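Local atomic coordinates of nucleoporin NUP82 (Saccharomyces cerevisiae, PDB entry 3PBP), a protein that serves as a structural component of the nuclear pore complex, its N-terminal domain taking part in binding the nucleoporin NUP116. Residues 289-292 / 293-296; 383-386 / 387-390. The protein carries 1 engineered substitution. One frame throughout, in Å; residues are numbered along the deposited sequence.

Interaction 1. Residues 289-292 / 293-296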
# COMPACT_ATOMS: atom_id res chain seq x y z
N PRO A 289 -12.69 -15.62 -6.19
CA PRO A 289 -12.72 -15.61 -7.65
C PRO A 289 -12.96 -14.20 -8.20
O PRO A 289 -13.96 -13.57 -7.86
CB PRO A 289 -13.88 -16.54 -7.96
CG PRO A 289 -14.87 -16.18 -6.87
CD PRO A 289 -13.98 -16.09 -5.64
N PHE A 290 -12.07 -13.72 -9.05
CA PHE A 290 -12.21 -12.38 -9.61
C PHE A 290 -13.35 -12.25 -10.62
O PHE A 290 -13.40 -13.00 -11.60
CB PHE A 290 -10.92 -11.93 -10.27
CG PHE A 290 -10.92 -10.49 -10.65
CD1 PHE A 290 -10.98 -9.50 -9.66
CD2 PHE A 290 -10.93 -10.11 -11.98
CE1 PHE A 290 -11.05 -8.15 -10.00
CE2 PHE A 290 -10.99 -8.75 -12.33
CZ PHE A 290 -11.05 -7.77 -11.33
N PRO A 291 -14.27 -11.29 -10.41
CA PRO A 291 -15.43 -11.02 -11.28
C PRO A 291 -15.00 -10.67 -12.69
O PRO A 291 -14.22 -9.73 -12.89
CB PRO A 291 -16.11 -9.84 -10.59
CG PRO A 291 -15.71 -9.98 -9.16
CD PRO A 291 -14.25 -10.35 -9.27
N GLY A 292 -15.51 -11.40 -13.67
CA GLY A 292 -15.14 -11.13 -15.05
C GLY A 292 -15.39 -9.72 -15.56
O GLY A 292 -14.55 -9.17 -16.27
N GLU A 293 -16.52 -9.12 -15.20
CA GLU A 293 -16.85 -7.78 -15.66
C GLU A 293 -15.74 -6.79 -15.40
O GLU A 293 -15.35 -6.01 -16.27
CB GLU A 293 -18.10 -7.23 -14.98
CG GLU A 293 -19.34 -8.10 -15.02
CD GLU A 293 -20.60 -7.31 -14.63
OE1 GLU A 293 -20.60 -6.68 -13.55
OE2 GLU A 293 -21.58 -7.33 -15.40
N LEU A 294 -15.25 -6.82 -14.16
CA LEU A 294 -14.22 -5.90 -13.69
C LEU A 294 -12.92 -5.83 -14.49
O LEU A 294 -12.13 -4.90 -14.31
CB LEU A 294 -13.93 -6.19 -12.21
CG LEU A 294 -15.20 -6.01 -11.35
CD1 LEU A 294 -14.98 -6.58 -9.96
CD2 LEU A 294 -15.57 -4.53 -11.29
N TYR A 295 -12.68 -6.80 -15.37
CA TYR A 295 -11.46 -6.76 -16.17
C TYR A 295 -11.53 -5.54 -17.10
O TYR A 295 -10.51 -5.08 -17.60
CB TYR A 295 -11.31 -8.04 -16.99
CG TYR A 295 -10.62 -9.16 -16.25
CD1 TYR A 295 -9.29 -9.04 -15.84
CD2 TYR A 295 -11.28 -10.35 -15.95
CE1 TYR A 295 -8.64 -10.07 -15.16
CE2 TYR A 295 -10.64 -11.39 -15.26
CZ TYR A 295 -9.32 -11.23 -14.87
OH TYR A 295 -8.69 -12.24 -14.19
N ASP A 296 -12.74 -5.02 -17.30
CA ASP A 296 -12.95 -3.87 -18.16
C ASP A 296 -12.91 -2.55 -17.40
O ASP A 296 -13.14 -1.50 -17.98
CB ASP A 296 -14.29 -3.97 -18.90
CG ASP A 296 -14.33 -5.12 -19.90
OD1 ASP A 296 -13.44 -5.18 -20.78
OD2 ASP A 296 -15.26 -5.96 -19.79

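Interaction 2. Residues 383-386 / 387-390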
# COMPACT_ATOMS: atom_id res chain seq x y z
N GLN A 383 -23.98 3.88 3.33
CA GLN A 383 -23.29 3.09 4.33
C GLN A 383 -23.54 1.62 4.08
O GLN A 383 -24.67 1.15 4.19
CB GLN A 383 -23.75 3.43 5.74
CG GLN A 383 -22.94 2.69 6.79
CD GLN A 383 -23.64 2.59 8.13
OE1 GLN A 383 -23.26 3.25 9.10
NE2 GLN A 383 -24.67 1.75 8.18
N VAL A 384 -22.48 0.91 3.72
CA VAL A 384 -22.58 -0.52 3.49
C VAL A 384 -22.40 -1.15 4.86
O VAL A 384 -21.42 -0.89 5.55
CB VAL A 384 -21.46 -0.98 2.54
CG1 VAL A 384 -21.60 -2.45 2.26
CG2 VAL A 384 -21.52 -0.18 1.27
N ASN A 385 -23.36 -1.97 5.27
CA ASN A 385 -23.28 -2.62 6.57
C ASN A 385 -23.24 -4.12 6.40
O ASN A 385 -24.26 -4.74 6.09
CB ASN A 385 -24.50 -2.23 7.42
CG ASN A 385 -24.45 -2.83 8.81
OD1 ASN A 385 -24.40 -4.05 8.98
ND2 ASN A 385 -24.46 -1.96 9.82
N PHE A 386 -22.08 -4.73 6.60
CA PHE A 386 -21.98 -6.17 6.44
C PHE A 386 -21.82 -6.98 7.71
O PHE A 386 -21.22 -8.06 7.70
CB PHE A 386 -20.90 -6.54 5.43
CG PHE A 386 -19.73 -5.59 5.40
CD1 PHE A 386 -18.66 -5.76 6.25
CD2 PHE A 386 -19.69 -4.57 4.46
CE1 PHE A 386 -17.55 -4.92 6.17
CE2 PHE A 386 -18.59 -3.73 4.38
CZ PHE A 386 -17.52 -3.91 5.24
N MSE A 387 -22.38 -6.48 8.81
CA MSE A 387 -22.31 -7.18 10.08
C MSE A 387 -23.34 -8.31 10.12
O MSE A 387 -23.36 -9.12 11.05
CB MSE A 387 -22.56 -6.22 11.25
CG MSE A 387 -21.32 -5.44 11.66
SE MSE A 387 -19.82 -6.60 12.16
CE MSE A 387 -20.24 -6.86 14.05
N SER A 388 -24.20 -8.35 9.10
CA SER A 388 -25.23 -9.37 8.96
C SER A 388 -24.51 -10.70 8.92
O SER A 388 -24.86 -11.63 9.65
CB SER A 388 -26.01 -9.17 7.65
OG SER A 388 -26.20 -7.79 7.36
N TRP A 389 -23.50 -10.77 8.06
CA TRP A 389 -22.71 -11.99 7.90
C TRP A 389 -21.36 -11.95 8.59
O TRP A 389 -20.87 -12.97 9.08
CB TRP A 389 -22.51 -12.30 6.42
CG TRP A 389 -22.04 -11.14 5.59
CD1 TRP A 389 -22.81 -10.27 4.88
CD2 TRP A 389 -20.67 -10.78 5.31
NE1 TRP A 389 -22.02 -9.39 4.18
CE2 TRP A 389 -20.71 -9.68 4.42
CE3 TRP A 389 -19.43 -11.28 5.72
CZ2 TRP A 389 -19.54 -9.08 3.93
CZ3 TRP A 389 -18.27 -10.67 5.23
CH2 TRP A 389 -18.34 -9.58 4.35
N ALA A 390 -20.75 -10.77 8.63
CA ALA A 390 -19.43 -10.62 9.24
C ALA A 390 -19.36 -11.08 10.69
O ALA A 390 -18.37 -11.67 11.10
CB ALA A 390 -18.98 -9.18 9.15

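Interaction 1. Residues 289-292 / 293-296
F290 and Y295 form a T-shaped aromatic pair across a short turn in the loop between strands 286-288 and 299-306 of the beta-propeller domain, with ring centres 4.8 Å apart and planes at 74°. The edge of F290 meets one face of Y295: F290 CE2 sits over the middle of the tyrosine ring, while F290 CD2 comes within 3.5 Å of Y295 CZ. With CG anti to the backbone N (chi1 -170°), the ring of F290 is carried toward L294 and Y295.

The aliphatic contacts fall on L294. F290 CZ touches L294 CB at 3.4 Å, and the CD1 methyl of L294 rests on the pyrrolidine ring of P291, 3.5 Å from P291 CB. Both F290 and L294 also pack on F319 of strand 313-319.

Within the turn itself, the hydrogen bonds run between backbone atoms. The fairly straight bond from Y295 N to G292 O (3.2 Å, 165°) makes a 3-10 turn; L294 N reaches P291 O only weakly. The polar ends point elsewhere: E293 OE1 forms salt bridges with R353 and K355, whereas Y295 OH bonds to the backbone N of K98 of the NUP116 chain.

The chemistry implies a division of labour within one tyrosine: one face of its ring is covered by F290 of the same turn, while its hydroxyl serves the NUP116 interface, where H109 of NUP116 also meets the ring edge-to-face.

Interaction 2. Residues 383-386 / 387-390
N385 and selenomethionine M387 are joined by an Asx turn at the start of a helix: N385 OD1 accepts the backbone N of M387 at 3.2 Å, with the N-H pointing almost straight at it (161°) but from above the carboxamide plane. OD1 also lies beside M387 CB.

F386, the N-cap residue, meets W389 one turn on. F386 CB lies against the NE1-CE2-CZ2 side of the indole, 3.2 Å from W389 CZ2. The phenyl ring and the six-membered ring of W389 are tilted by only 25°, yet they are slid apart, with centres 5.5 Å from each other, so overlap is slight. The chi1 of 49° tucks W389 CG between its own backbone N and carbonyl carbon and turns the indole back toward F386.

Further out, F410 meets the indole with its plane steeply inclined, and S412 OG takes a weak hydrogen bond from W389 NE1. Were W389 replaced by an alanine, a gap would probably open beside F386 CB and F410, and S412 OG would lose this donor.

L326 of strand 323-329 packs against both F386 and W389, and A390 touches I307. N385 pairs through its backbone with K413 of strand 413-419, and V384 with L373 of strand 372-376, which makes 380-385 an inner strand of its propeller blade; helix 387-399 is inserted between it and strand 413-419.

Overall arrangement
Along the chain, interaction 1 comes first, in the loop between strands 286-288 and 299-306, and closes its short turn well before interaction 2 opens. Strands 299-306, 313-319, 323-329 and 347-355 follow, then the antiparallel sheet whose strand 380-385 runs into interaction 2. The two are therefore in series, neither nested nor crossing. Interaction 1 and interaction 2 do not touch: the centres of interactions 1 and 2 are about 23 Å apart, and the nearest atoms of interactions 1 and 2 about 13 Å apart. Both nevertheless lean on the same five-stranded sheet, interaction 1 through strands 313-319 and 347-355, interaction 2 through strand 323-329. Interaction 1 faces NUP116, whereas interaction 2 joins a helix to neighbouring sheets.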